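Local coordinates for protein glutamyl-tRNA synthetase (Methanothermobacter thermautotrophicus, PDB 3AII) that probably joins glutamate to its tRNA in two steps, first activating it with ATP as Glu-AMP and then passing it to the acceptor end, at residues Y176-E180 with W222-F226; K181-G187 with L306-G311; Y189-C193 with C208-S212; A233-T239 with D250-I256. One frame throughout, in Å; residues are numbered along the deposited sequence.

The four contacts illustrate how one small antiparallel sheet can organise its surroundings. Contact 4 pairs its central strands, 234-237 and 252-256, by backbone hydrogen bonds. Contacts 1 and 2 share helix 172-184: its middle meets helix 215-224 through aromatic rings, whereas its C-terminal end meets the end of helix 299-310 through leucines and an arginine. Contact 3 is buried and relies on metal bonds, its zinc ion tying the end of strand 188-191 to a loop; the others are partly buried, and contact 2 includes several solvent-exposed residues. Asp250 links contacts 3 and 4 through Tyr189 and Arg211, and Lys238 O of contact 4 accepts from His309 of contact 2.

Contact 1: Y176-E180 with W222-F226; sequences YEYTE and WREMF
Tyr176 offers one face of its ring to the edge of Phe226 in an edge-to-face pair, the planes 84° apart and Phe226 CE2 reaching Tyr176 CE2 at 3.5 Å. Trp222 lies beside both. Its CZ2 comes within 3.6 Å of Tyr176 CD1, but these two rings meet obliquely. The indole takes a methyl on one face: Thr179 CG2 stands 3.6 Å from the centroid of the Trp222 six-membered ring, almost exactly on the ring normal, a CH-pi contact. Phe226 CE1 covers the opposite face. Trp222 reaches this slot because its CG is anti to the backbone N (chi1 163°), which carries the indole across to helix 172-184.

At the pyrrole edge, a water accepts from Trp222 NE1 at 2.8 Å and donates to Glu180 OE2 at 2.9 Å. The same carboxylate forms a long salt bridge with Arg223, Glu180 OE2 lying 3.9 Å from NH2 and well out of the guanidinium plane, so charge alone would act there.

Further out, Tyr176 OH is hydrogen-bonded to Val270 O, and Met254 of strand 252-256 touches Tyr176, Thr179 and Trp222. A leucine in place of Tyr176 would probably leave the Phe226 edge without an aromatic face and Val270 O without this donor. In the native arrangement Tyr176, Trp222 and Phe226 form an aromatic cluster joining helices 172-184 and 215-224 beside the antiparallel sheet.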
loop_
_atom_site.group_PDB
_atom_site.type_symbol
_atom_site.label_atom_id
_atom_site.label_comp_id
_atom_site.label_asym_id
_atom_site.label_seq_id
_atom_site.Cartn_x
_atom_site.Cartn_y
_atom_site.Cartn_z
ATOM N N TYR A 176 -4.492 29.512 -12.408
ATOM C CA TYR A 176 -4.559 30.512 -13.484
ATOM C C TYR A 176 -4.136 31.887 -12.973
ATOM O O TYR A 176 -3.393 32.603 -13.638
ATOM C CB TYR A 176 -5.977 30.576 -14.065
ATOM C CG TYR A 176 -6.480 29.289 -14.696
ATOM C CD1 TYR A 176 -5.604 28.295 -15.131
ATOM C CD2 TYR A 176 -7.841 29.079 -14.869
ATOM C CE1 TYR A 176 -6.080 27.124 -15.692
ATOM C CE2 TYR A 176 -8.331 27.914 -15.425
ATOM C CZ TYR A 176 -7.447 26.941 -15.849
ATOM O OH TYR A 176 -7.959 25.799 -16.424
ATOM N N GLU A 177 -4.615 32.243 -11.783
ATOM C CA GLU A 177 -4.255 33.503 -11.131
ATOM C C GLU A 177 -2.744 33.619 -10.987
ATOM O O GLU A 177 -2.136 34.661 -11.319
ATOM C CB GLU A 177 -4.906 33.581 -9.743
ATOM C CG GLU A 177 -4.578 34.857 -8.973
ATOM C CD GLU A 177 -5.022 34.786 -7.518
ATOM O OE1 GLU A 177 -5.869 33.923 -7.194
ATOM O OE2 GLU A 177 -4.519 35.586 -6.696
ATOM N N TYR A 178 -2.124 32.553 -10.495
ATOM C CA TYR A 178 -0.686 32.598 -10.280
ATOM C C TYR A 178 0.123 32.439 -11.559
ATOM O O TYR A 178 1.265 32.846 -11.601
ATOM C CB TYR A 178 -0.241 31.669 -9.135
ATOM C CG TYR A 178 -0.609 32.317 -7.828
ATOM C CD1 TYR A 178 0.223 33.265 -7.256
ATOM C CD2 TYR A 178 -1.835 32.068 -7.228
ATOM C CE1 TYR A 178 -0.131 33.914 -6.088
ATOM C CE2 TYR A 178 -2.203 32.731 -6.056
ATOM C CZ TYR A 178 -1.333 33.648 -5.501
ATOM O OH TYR A 178 -1.674 34.305 -4.339
ATOM N N THR A 179 -0.478 31.862 -12.598
ATOM C CA THR A 179 0.152 31.901 -13.923
ATOM C C THR A 179 0.237 33.345 -14.427
ATOM O O THR A 179 1.278 33.769 -14.936
ATOM C CB THR A 179 -0.617 31.041 -14.938
ATOM O OG1 THR A 179 -0.501 29.666 -14.549
ATOM C CG2 THR A 179 -0.038 31.207 -16.342
ATOM N N GLU A 180 -0.868 34.077 -14.318
ATOM C CA GLU A 180 -0.905 35.493 -14.723
ATOM C C GLU A 180 0.089 36.324 -13.905
ATOM O O GLU A 180 0.791 37.174 -14.442
ATOM C CB GLU A 180 -2.324 36.064 -14.613
ATOM C CG GLU A 180 -3.319 35.402 -15.571
ATOM C CD GLU A 180 -4.444 36.326 -16.018
ATOM O OE1 GLU A 180 -4.675 37.367 -15.360
ATOM O OE2 GLU A 180 -5.098 36.005 -17.035
ATOM N N TRP A 222 -1.824 33.716 -23.352
ATOM C CA TRP A 222 -2.311 32.900 -22.239
ATOM C C TRP A 222 -3.816 32.744 -22.350
ATOM O O TRP A 222 -4.346 31.631 -22.276
ATOM C CB TRP A 222 -1.904 33.523 -20.890
ATOM C CG TRP A 222 -2.668 33.025 -19.679
ATOM C CD1 TRP A 222 -3.479 33.765 -18.857
ATOM C CD2 TRP A 222 -2.697 31.690 -19.170
ATOM N NE1 TRP A 222 -4.002 32.980 -17.870
ATOM C CE2 TRP A 222 -3.544 31.696 -18.031
ATOM C CE3 TRP A 222 -2.091 30.490 -19.557
ATOM C CZ2 TRP A 222 -3.791 30.556 -17.274
ATOM C CZ3 TRP A 222 -2.345 29.346 -18.808
ATOM C CH2 TRP A 222 -3.189 29.387 -17.681
ATOM N N ARG A 223 -4.514 33.856 -22.568
ATOM C CA ARG A 223 -5.968 33.813 -22.626
ATOM C C ARG A 223 -6.420 33.002 -23.829
ATOM O O ARG A 223 -7.438 32.301 -23.788
ATOM C CB ARG A 223 -6.538 35.238 -22.646
ATOM C CG ARG A 223 -6.404 35.910 -21.287
ATOM C CD ARG A 223 -7.114 37.262 -21.227
ATOM N NE ARG A 223 -7.169 37.748 -19.849
ATOM C CZ ARG A 223 -6.758 38.949 -19.455
ATOM N NH1 ARG A 223 -6.267 39.811 -20.336
ATOM N NH2 ARG A 223 -6.848 39.291 -18.176
ATOM N N GLU A 224 -5.617 33.035 -24.883
ATOM C CA GLU A 224 -5.951 32.296 -26.090
ATOM C C GLU A 224 -5.858 30.789 -25.892
ATOM O O GLU A 224 -6.581 30.032 -26.543
ATOM C CB GLU A 224 -5.038 32.712 -27.237
ATOM C CG GLU A 224 -5.252 34.137 -27.695
ATOM C CD GLU A 224 -4.244 34.539 -28.749
ATOM O OE1 GLU A 224 -4.204 35.733 -29.104
ATOM O OE2 GLU A 224 -3.494 33.650 -29.210
ATOM N N MET A 225 -4.985 30.351 -24.987
ATOM C CA MET A 225 -4.813 28.916 -24.743
ATOM C C MET A 225 -6.122 28.230 -24.392
ATOM O O MET A 225 -6.297 27.048 -24.642
ATOM C CB MET A 225 -3.776 28.659 -23.647
ATOM C CG MET A 225 -2.347 28.912 -24.096
ATOM S SD MET A 225 -1.109 28.610 -22.805
ATOM C CE MET A 225 -1.335 26.865 -22.485
ATOM N N PHE A 226 -7.059 28.992 -23.843
ATOM C CA PHE A 226 -8.308 28.430 -23.380
ATOM C C PHE A 226 -9.235 28.008 -24.513
ATOM O O PHE A 226 -10.241 27.333 -24.271
ATOM C CB PHE A 226 -8.987 29.417 -22.424
ATOM C CG PHE A 226 -8.322 29.471 -21.082
ATOM C CD1 PHE A 226 -7.115 30.137 -20.920
ATOM C CD2 PHE A 226 -8.869 28.793 -19.999
ATOM C CE1 PHE A 226 -6.482 30.162 -19.681
ATOM C CE2 PHE A 226 -8.246 28.815 -18.770
ATOM C CZ PHE A 226 -7.047 29.501 -18.610
HETATM O O HOH W 1 -6.135 33.402 -16.177
#

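Contact 2: K181-G187 with L306-G311; sequences KLIERGG and LYRHLG
Arg185 reaches along the end of helix 299-310, and its side chain traces the contact atom by atom. Arg185 CB starts 3.8 Å from His309 O, and CG passes that oxygen slightly farther away. CD comes within 3.2 Å of His309 O, while also nearing Leu310 CA. Extended from CG to NE, the chain then places Leu310 O over one face of the guanidinium, 3.6 Å from Arg185 CZ, with His309 O near its edge. The tip makes the bond, Arg185 NH1 donating to His309 O at 3.2 Å with an N-H...O angle of 152° and lying 32° from the carbonyl plane. A positive group beside these C-terminal carbonyls is likely to be electrostatically favourable.

Deeper in, Leu182 divides its methyls. CD1 packs 3.5 Å from His309 CB, and CD2 meets Leu306 CD2 at the same separation. Gly187, lacking a side chain, lets its CA rest over the centre of the His309 ring, a CH-pi contact 3.7 Å from the centroid. That imidazole is tethered at both nitrogens: NE2 bonds to Lys238 O, and a water connects ND1 to Arg185 O. Helices 172-184 and 299-310 thus meet at their C-terminal ends, each finished by a glycine, Gly186 or Gly311, in a Schellman motif.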
loop_
_atom_site.group_PDB
_atom_site.type_symbol
_atom_site.label_atom_id
_atom_site.label_comp_id
_atom_site.label_asym_id
_atom_site.label_seq_id
_atom_site.Cartn_x
_atom_site.Cartn_y
_atom_site.Cartn_z
ATOM N N LYS A 181 0.173 36.053 -12.606
ATOM C CA LYS A 181 1.112 36.791 -11.762
ATOM C C LYS A 181 2.553 36.479 -12.140
ATOM O O LYS A 181 3.405 37.378 -12.170
ATOM C CB LYS A 181 0.870 36.486 -10.276
ATOM C CG LYS A 181 -0.353 37.218 -9.712
ATOM C CD LYS A 181 -0.584 36.886 -8.243
ATOM C CE LYS A 181 -1.847 37.573 -7.720
ATOM N NZ LYS A 181 -2.126 37.212 -6.305
ATOM N N LEU A 182 2.826 35.213 -12.438
ATOM C CA LEU A 182 4.167 34.797 -12.799
ATOM C C LEU A 182 4.589 35.465 -14.110
ATOM O O LEU A 182 5.723 35.903 -14.258
ATOM C CB LEU A 182 4.233 33.274 -12.935
ATOM C CG LEU A 182 5.571 32.633 -13.307
ATOM C CD1 LEU A 182 6.637 32.956 -12.272
ATOM C CD2 LEU A 182 5.415 31.115 -13.478
ATOM N N ILE A 183 3.673 35.500 -15.071
ATOM C CA ILE A 183 3.894 36.216 -16.326
ATOM C C ILE A 183 4.119 37.720 -16.113
ATOM O O ILE A 183 5.008 38.311 -16.731
ATOM C CB ILE A 183 2.715 35.975 -17.298
ATOM C CG1 ILE A 183 2.687 34.514 -17.758
ATOM C CG2 ILE A 183 2.803 36.905 -18.507
ATOM C CD1 ILE A 183 1.448 34.176 -18.609
ATOM N N GLU A 184 3.337 38.338 -15.231
ATOM C CA GLU A 184 3.523 39.768 -14.969
ATOM C C GLU A 184 4.877 40.055 -14.344
ATOM O O GLU A 184 5.497 41.095 -14.615
ATOM C CB GLU A 184 2.411 40.361 -14.092
ATOM C CG GLU A 184 2.643 41.876 -13.919
ATOM C CD GLU A 184 1.444 42.665 -13.436
ATOM O OE1 GLU A 184 0.419 42.051 -13.070
ATOM O OE2 GLU A 184 1.546 43.919 -13.427
ATOM N N ARG A 185 5.344 39.131 -13.516
ATOM C CA ARG A 185 6.652 39.261 -12.892
ATOM C C ARG A 185 7.793 38.881 -13.829
ATOM O O ARG A 185 8.949 38.888 -13.426
ATOM C CB ARG A 185 6.722 38.400 -11.623
ATOM C CG ARG A 185 5.893 38.949 -10.462
ATOM C CD ARG A 185 6.199 38.205 -9.171
ATOM N NE ARG A 185 5.970 39.024 -7.987
ATOM C CZ ARG A 185 6.922 39.382 -7.130
ATOM N NH1 ARG A 185 8.172 38.986 -7.319
ATOM N NH2 ARG A 185 6.620 40.127 -6.076
ATOM N N GLY A 186 7.467 38.531 -15.069
ATOM C CA GLY A 186 8.480 38.154 -16.049
ATOM C C GLY A 186 9.127 36.798 -15.853
ATOM O O GLY A 186 10.257 36.567 -16.286
ATOM N N GLY A 187 8.407 35.882 -15.209
ATOM C CA GLY A 187 8.961 34.587 -14.884
ATOM C C GLY A 187 8.428 33.442 -15.716
ATOM O O GLY A 187 8.787 32.292 -15.494
ATOM N N LEU A 306 10.357 28.978 -9.563
ATOM C CA LEU A 306 9.027 29.534 -9.354
ATOM C C LEU A 306 8.990 30.377 -8.100
ATOM O O LEU A 306 8.511 31.511 -8.119
ATOM C CB LEU A 306 7.999 28.415 -9.202
ATOM C CG LEU A 306 7.542 27.688 -10.453
ATOM C CD1 LEU A 306 6.602 26.569 -10.041
ATOM C CD2 LEU A 306 6.847 28.648 -11.394
ATOM N N TYR A 307 9.501 29.812 -7.004
ATOM C CA TYR A 307 9.553 30.516 -5.725
ATOM C C TYR A 307 10.345 31.805 -5.912
ATOM O O TYR A 307 9.931 32.869 -5.485
ATOM C CB TYR A 307 10.215 29.657 -4.644
ATOM C CG TYR A 307 9.351 28.546 -4.074
ATOM C CD1 TYR A 307 8.431 28.811 -3.063
ATOM C CD2 TYR A 307 9.468 27.245 -4.541
ATOM C CE1 TYR A 307 7.650 27.795 -2.521
ATOM C CE2 TYR A 307 8.675 26.209 -4.007
ATOM C CZ TYR A 307 7.773 26.506 -3.003
ATOM O OH TYR A 307 6.998 25.504 -2.464
ATOM N N ARG A 308 11.487 31.683 -6.574
ATOM C CA ARG A 308 12.332 32.828 -6.911
ATOM C C ARG A 308 11.563 33.942 -7.615
ATOM O O ARG A 308 11.546 35.110 -7.176
ATOM C CB ARG A 308 13.465 32.370 -7.831
ATOM C CG ARG A 308 14.640 31.716 -7.143
ATOM C CD ARG A 308 15.760 31.515 -8.149
ATOM N NE ARG A 308 15.816 32.614 -9.112
ATOM C CZ ARG A 308 16.673 32.672 -10.125
ATOM N NH1 ARG A 308 16.656 33.704 -10.957
ATOM N NH2 ARG A 308 17.551 31.697 -10.301
ATOM N N HIS A 309 10.937 33.587 -8.731
ATOM C CA HIS A 309 10.236 34.554 -9.557
ATOM C C HIS A 309 9.075 35.218 -8.852
ATOM O O HIS A 309 8.796 36.387 -9.095
ATOM C CB HIS A 309 9.733 33.906 -10.849
ATOM C CG HIS A 309 10.805 33.665 -11.858
ATOM N ND1 HIS A 309 11.759 34.613 -12.165
ATOM C CD2 HIS A 309 11.059 32.602 -12.655
ATOM C CE1 HIS A 309 12.563 34.138 -13.098
ATOM N NE2 HIS A 309 12.158 32.922 -13.416
ATOM N N LEU A 310 8.402 34.472 -7.983
ATOM C CA LEU A 310 7.236 34.998 -7.277
ATOM C C LEU A 310 7.604 35.711 -5.967
ATOM O O LEU A 310 6.743 36.303 -5.303
ATOM C CB LEU A 310 6.224 33.874 -7.043
ATOM C CG LEU A 310 5.528 33.390 -8.326
ATOM C CD1 LEU A 310 4.838 32.032 -8.116
ATOM C CD2 LEU A 310 4.540 34.429 -8.844
ATOM N N GLY A 311 8.879 35.654 -5.603
ATOM C CA GLY A 311 9.355 36.294 -4.385
ATOM C C GLY A 311 8.946 35.544 -3.129
ATOM O O GLY A 311 8.619 36.145 -2.106
HETATM O O HOH W 2 10.755 37.305 -12.254
#

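Contact 3: Y189-C193 with C208-S212; sequences YVCTC and CHCRS. With ZN (zinc ion), chain D.
The Tyr189 ring carries Arg211 on one face, its CA over the centre at 3.9 Å from the centroid as a CH-pi contact and its CG 3.6 Å from Tyr189 CE1. Cys210 CB and Cys208 SG approach the ring obliquely. Tyr189 CG lies between the backbone N and the carbonyl carbon (chi1 59°), which turns the ring toward the loop 208-212. At its far end, a water donates to Tyr189 OH and accepts from Cys208 N. Tyr189 OH and Arg211 NE both engage Asp250 OD2.

Replacing Tyr189 with an alanine would probably open a gap beneath Arg211 and deprive Asp250 of its hydroxyl partner.

Beyond the ring, Cys191, Cys193, Cys208 and Cys210 each bind the zinc ion through SG at 2.4 Å. Backbone amides support the thiolates: Thr192 N donates to Cys210 SG at 3.5 Å, and Cys193 N to Cys191 SG. Two Cys-X-Cys pairs, one beginning on the last residue of strand 188-191, the other in the loop before helix 215-224, thus complete a four-cysteine zinc site, probably structural in role.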
loop_
_atom_site.group_PDB
_atom_site.type_symbol
_atom_site.label_atom_id
_atom_site.label_comp_id
_atom_site.label_asym_id
_atom_site.label_seq_id
_atom_site.Cartn_x
_atom_site.Cartn_y
_atom_site.Cartn_z
ATOM N N TYR A 189 6.376 32.502 -19.858
ATOM C CA TYR A 189 5.937 32.959 -21.166
ATOM C C TYR A 189 5.110 31.892 -21.848
ATOM O O TYR A 189 5.194 30.714 -21.483
ATOM C CB TYR A 189 7.138 33.362 -22.035
ATOM C CG TYR A 189 8.176 32.291 -22.304
ATOM C CD1 TYR A 189 9.132 31.954 -21.351
ATOM C CD2 TYR A 189 8.218 31.635 -23.528
ATOM C CE1 TYR A 189 10.084 30.998 -21.612
ATOM C CE2 TYR A 189 9.174 30.686 -23.797
ATOM C CZ TYR A 189 10.103 30.367 -22.850
ATOM O OH TYR A 189 11.048 29.403 -23.132
ATOM N N VAL A 190 4.290 32.304 -22.818
ATOM C CA VAL A 190 3.529 31.331 -23.599
ATOM C C VAL A 190 4.267 30.987 -24.878
ATOM O O VAL A 190 4.478 31.848 -25.738
ATOM C CB VAL A 190 2.134 31.823 -23.939
ATOM C CG1 VAL A 190 1.390 30.736 -24.728
ATOM C CG2 VAL A 190 1.376 32.183 -22.655
ATOM N N CYS A 191 4.652 29.723 -24.993
ATOM C CA CYS A 191 5.440 29.265 -26.126
ATOM C C CYS A 191 4.562 28.525 -27.115
ATOM O O CYS A 191 3.913 27.530 -26.776
ATOM C CB CYS A 191 6.563 28.352 -25.663
ATOM S SG CYS A 191 7.622 27.799 -27.016
ATOM N N THR A 192 4.569 29.020 -28.350
ATOM C CA THR A 192 3.788 28.446 -29.434
ATOM C C THR A 192 4.675 27.691 -30.423
ATOM O O THR A 192 4.210 27.286 -31.486
ATOM C CB THR A 192 3.039 29.552 -30.206
ATOM O OG1 THR A 192 3.959 30.597 -30.546
ATOM C CG2 THR A 192 1.915 30.138 -29.354
ATOM N N CYS A 193 5.949 27.515 -30.077
ATOM C CA CYS A 193 6.897 26.788 -30.926
ATOM C C CYS A 193 6.508 25.330 -31.068
ATOM O O CYS A 193 5.901 24.758 -30.172
ATOM C CB CYS A 193 8.314 26.846 -30.344
ATOM S SG CYS A 193 9.085 28.484 -30.353
ATOM N N CYS A 208 13.910 30.972 -27.790
ATOM C CA CYS A 208 12.943 31.107 -28.864
ATOM C C CYS A 208 12.414 32.532 -28.831
ATOM O O CYS A 208 12.674 33.280 -27.885
ATOM C CB CYS A 208 11.798 30.098 -28.714
ATOM S SG CYS A 208 10.659 30.459 -27.344
ATOM N N HIS A 209 11.676 32.907 -29.866
ATOM C CA HIS A 209 11.102 34.243 -29.946
ATOM C C HIS A 209 10.126 34.531 -28.803
ATOM O O HIS A 209 10.030 35.661 -28.330
ATOM C CB HIS A 209 10.410 34.432 -31.300
ATOM C CG HIS A 209 9.562 35.661 -31.378
ATOM N ND1 HIS A 209 10.096 36.930 -31.434
ATOM C CD2 HIS A 209 8.218 35.815 -31.412
ATOM C CE1 HIS A 209 9.117 37.815 -31.497
ATOM N NE2 HIS A 209 7.967 37.166 -31.484
ATOM N N CYS A 210 9.409 33.500 -28.360
ATOM C CA CYS A 210 8.357 33.671 -27.363
ATOM C C CYS A 210 8.939 34.215 -26.058
ATOM O O CYS A 210 8.268 34.932 -25.310
ATOM C CB CYS A 210 7.670 32.328 -27.084
ATOM S SG CYS A 210 7.188 31.387 -28.568
ATOM N N ARG A 211 10.186 33.848 -25.791
ATOM C CA ARG A 211 10.835 34.191 -24.532
ATOM C C ARG A 211 11.073 35.691 -24.400
ATOM O O ARG A 211 11.335 36.181 -23.302
ATOM C CB ARG A 211 12.161 33.446 -24.398
ATOM C CG ARG A 211 12.603 33.225 -22.960
ATOM C CD ARG A 211 14.002 32.638 -22.910
ATOM N NE ARG A 211 14.262 31.898 -21.674
ATOM C CZ ARG A 211 14.877 32.398 -20.605
ATOM N NH1 ARG A 211 15.304 33.657 -20.600
ATOM N NH2 ARG A 211 15.072 31.633 -19.539
ATOM N N SER A 212 10.976 36.416 -25.513
ATOM C CA SER A 212 11.227 37.856 -25.506
ATOM C C SER A 212 9.953 38.693 -25.417
ATOM O O SER A 212 10.022 39.923 -25.331
ATOM C CB SER A 212 12.025 38.270 -26.752
ATOM O OG SER A 212 11.235 38.152 -27.925
HETATM ZN ZN ZN D . 8.621 29.521 -28.270
HETATM O O HOH W 3 13.488 29.882 -25.037
#

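Contact 4: A233-T239 with D250-I256; sequences AVVRVKT and DWVSMRI
Trp251 meets Val237 because its CG stands between the backbone N and the carbonyl carbon (chi1 57°), while Val237 CG2 is anti to its own carbonyl carbon. The methyl consequently lies over the indole face, 3.7 Å from the centroid of the Trp251 six-membered ring. This CH-pi contact flanks an antiparallel strand pair interrupted by a classic beta bulge, in which Ser253 and Met254 both face Val235.

At the bulge, Val235 O receives Ser253 N at 2.8 Å and, weakly, Met254 N at 3.5 Å. Val235 N returns a bond to Met254 O, and their side chains run side by side, Val235 CG2 against Met254 CB. The register shifts by one residue here, so Arg236 pairs with Val252 as a non-hydrogen-bonded pair. Beyond it, Val237 N donates to Trp251 O nearly in line with the carbonyl.

Arg236 is held through its guanidinium. Arg236 NH1 donates to Asp250 O at 2.9 Å, with that oxygen in the guanidinium plane, while Val252 CG2 lies over one face. Asp250 in turn receives Thr239 N on OD1 at 2.9 Å, from above the carboxylate plane.

Strand 188-191 extends the sheet alongside 234-237. At the other end of the pair, where the segments separate, a single water spans them, donating to Ala233 O at 2.8 Å and accepting from Ile256 N at 2.9 Å.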
loop_
_atom_site.group_PDB
_atom_site.type_symbol
_atom_site.label_atom_id
_atom_site.label_comp_id
_atom_site.label_asym_id
_atom_site.label_seq_id
_atom_site.Cartn_x
_atom_site.Cartn_y
_atom_site.Cartn_z
ATOM N N ALA A 233 0.138 24.728 -27.480
ATOM C CA ALA A 233 0.867 25.810 -26.827
ATOM C C ALA A 233 1.057 25.409 -25.371
ATOM O O ALA A 233 0.245 24.677 -24.821
ATOM C CB ALA A 233 0.081 27.118 -26.919
ATOM N N VAL A 234 2.137 25.888 -24.764
ATOM C CA VAL A 234 2.392 25.633 -23.348
ATOM C C VAL A 234 2.845 26.925 -22.674
ATOM O O VAL A 234 3.300 27.865 -23.340
ATOM C CB VAL A 234 3.461 24.542 -23.150
ATOM C CG1 VAL A 234 2.910 23.189 -23.597
ATOM C CG2 VAL A 234 4.735 24.900 -23.912
ATOM N N VAL A 235 2.683 26.995 -21.359
ATOM C CA VAL A 235 3.383 28.002 -20.576
ATOM C C VAL A 235 4.686 27.399 -20.067
ATOM O O VAL A 235 4.697 26.274 -19.545
ATOM C CB VAL A 235 2.532 28.489 -19.369
ATOM C CG1 VAL A 235 3.289 29.550 -18.565
ATOM C CG2 VAL A 235 1.210 29.067 -19.837
ATOM N N ARG A 236 5.780 28.138 -20.244
ATOM C CA ARG A 236 7.099 27.721 -19.769
ATOM C C ARG A 236 7.613 28.677 -18.709
ATOM O O ARG A 236 7.458 29.884 -18.832
ATOM C CB ARG A 236 8.088 27.678 -20.938
ATOM C CG ARG A 236 7.765 26.583 -21.935
ATOM C CD ARG A 236 8.775 26.552 -23.080
ATOM N NE ARG A 236 8.491 25.417 -23.964
ATOM C CZ ARG A 236 8.819 24.158 -23.690
ATOM N NH1 ARG A 236 9.458 23.854 -22.569
ATOM N NH2 ARG A 236 8.516 23.193 -24.546
ATOM N N VAL A 237 8.198 28.121 -17.655
ATOM C CA VAL A 237 8.793 28.939 -16.612
ATOM C C VAL A 237 10.171 29.364 -17.102
ATOM O O VAL A 237 10.925 28.539 -17.599
ATOM C CB VAL A 237 8.939 28.133 -15.326
ATOM C CG1 VAL A 237 9.611 28.967 -14.240
ATOM C CG2 VAL A 237 7.564 27.636 -14.859
ATOM N N LYS A 238 10.511 30.640 -16.965
ATOM C CA LYS A 238 11.848 31.062 -17.361
ATOM C C LYS A 238 12.835 30.608 -16.299
ATOM O O LYS A 238 12.723 31.000 -15.142
ATOM C CB LYS A 238 11.910 32.583 -17.539
ATOM C CG LYS A 238 11.034 33.110 -18.673
ATOM C CD LYS A 238 11.218 34.615 -18.901
ATOM C CE LYS A 238 10.279 35.099 -20.000
ATOM N NZ LYS A 238 10.485 36.541 -20.389
ATOM N N THR A 239 13.786 29.760 -16.685
ATOM C CA THR A 239 14.836 29.345 -15.765
ATOM C C THR A 239 16.187 29.769 -16.325
ATOM O O THR A 239 16.433 30.955 -16.488
ATOM C CB THR A 239 14.784 27.841 -15.465
ATOM O OG1 THR A 239 15.060 27.093 -16.656
ATOM C CG2 THR A 239 13.389 27.472 -14.950
ATOM N N ASP A 250 13.766 26.022 -18.951
ATOM C CA ASP A 250 12.419 26.523 -19.264
ATOM C C ASP A 250 11.321 25.451 -19.278
ATOM O O ASP A 250 10.652 25.232 -20.291
ATOM C CB ASP A 250 12.412 27.307 -20.578
ATOM C CG ASP A 250 13.134 28.650 -20.465
ATOM O OD1 ASP A 250 13.871 28.853 -19.476
ATOM O OD2 ASP A 250 12.946 29.497 -21.355
ATOM N N TRP A 251 11.116 24.817 -18.131
ATOM C CA TRP A 251 10.181 23.710 -18.030
ATOM C C TRP A 251 8.720 24.163 -18.118
ATOM O O TRP A 251 8.389 25.321 -17.833
ATOM C CB TRP A 251 10.452 22.912 -16.746
ATOM C CG TRP A 251 10.389 23.701 -15.462
ATOM C CD1 TRP A 251 11.422 24.350 -14.833
ATOM C CD2 TRP A 251 9.239 23.869 -14.617
ATOM N NE1 TRP A 251 10.970 24.942 -13.671
ATOM C CE2 TRP A 251 9.639 24.651 -13.511
ATOM C CE3 TRP A 251 7.913 23.431 -14.694
ATOM C CZ2 TRP A 251 8.753 25.008 -12.485
ATOM C CZ3 TRP A 251 7.030 23.790 -13.676
ATOM C CH2 TRP A 251 7.454 24.576 -12.589
ATOM N N VAL A 252 7.855 23.235 -18.515
ATOM C CA VAL A 252 6.445 23.524 -18.774
ATOM C C VAL A 252 5.589 23.541 -17.506
ATOM O O VAL A 252 5.565 22.570 -16.741
ATOM C CB VAL A 252 5.855 22.490 -19.749
ATOM C CG1 VAL A 252 4.363 22.690 -19.914
ATOM C CG2 VAL A 252 6.550 22.587 -21.093
ATOM N N SER A 253 4.881 24.649 -17.294
ATOM C CA SER A 253 4.005 24.797 -16.133
ATOM C C SER A 253 2.531 24.589 -16.441
ATOM O O SER A 253 1.761 24.245 -15.542
ATOM C CB SER A 253 4.194 26.167 -15.477
ATOM O OG SER A 253 3.862 27.226 -16.370
ATOM N N MET A 254 2.120 24.831 -17.685
ATOM C CA MET A 254 0.707 24.675 -18.081
ATOM C C MET A 254 0.608 24.059 -19.461
ATOM O O MET A 254 1.363 24.444 -20.360
ATOM C CB MET A 254 -0.007 26.033 -18.169
ATOM C CG MET A 254 -0.307 26.739 -16.887
ATOM S SD MET A 254 -1.684 25.887 -16.044
ATOM C CE MET A 254 -1.990 26.959 -14.645
ATOM N N ARG A 255 -0.343 23.139 -19.633
ATOM C CA ARG A 255 -0.585 22.518 -20.932
ATOM C C ARG A 255 -2.072 22.481 -21.238
ATOM O O ARG A 255 -2.899 22.691 -20.358
ATOM C CB ARG A 255 -0.025 21.099 -20.964
ATOM C CG ARG A 255 -0.627 20.195 -19.910
ATOM C CD ARG A 255 -0.124 18.775 -19.993
ATOM N NE ARG A 255 -0.846 17.917 -19.063
ATOM C CZ ARG A 255 -0.564 16.634 -18.866
ATOM N NH1 ARG A 255 -1.273 15.922 -18.001
ATOM N NH2 ARG A 255 0.431 16.064 -19.535
ATOM N N ILE A 256 -2.399 22.208 -22.498
ATOM C CA ILE A 256 -3.789 22.106 -22.912
ATOM C C ILE A 256 -4.128 20.627 -23.067
ATOM O O ILE A 256 -3.401 19.904 -23.741
ATOM C CB ILE A 256 -4.014 22.825 -24.257
ATOM C CG1 ILE A 256 -3.635 24.311 -24.151
ATOM C CG2 ILE A 256 -5.469 22.662 -24.696
ATOM C CD1 ILE A 256 -3.502 25.031 -25.499
HETATM O O HOH W 4 -0.519 21.966 -24.665
#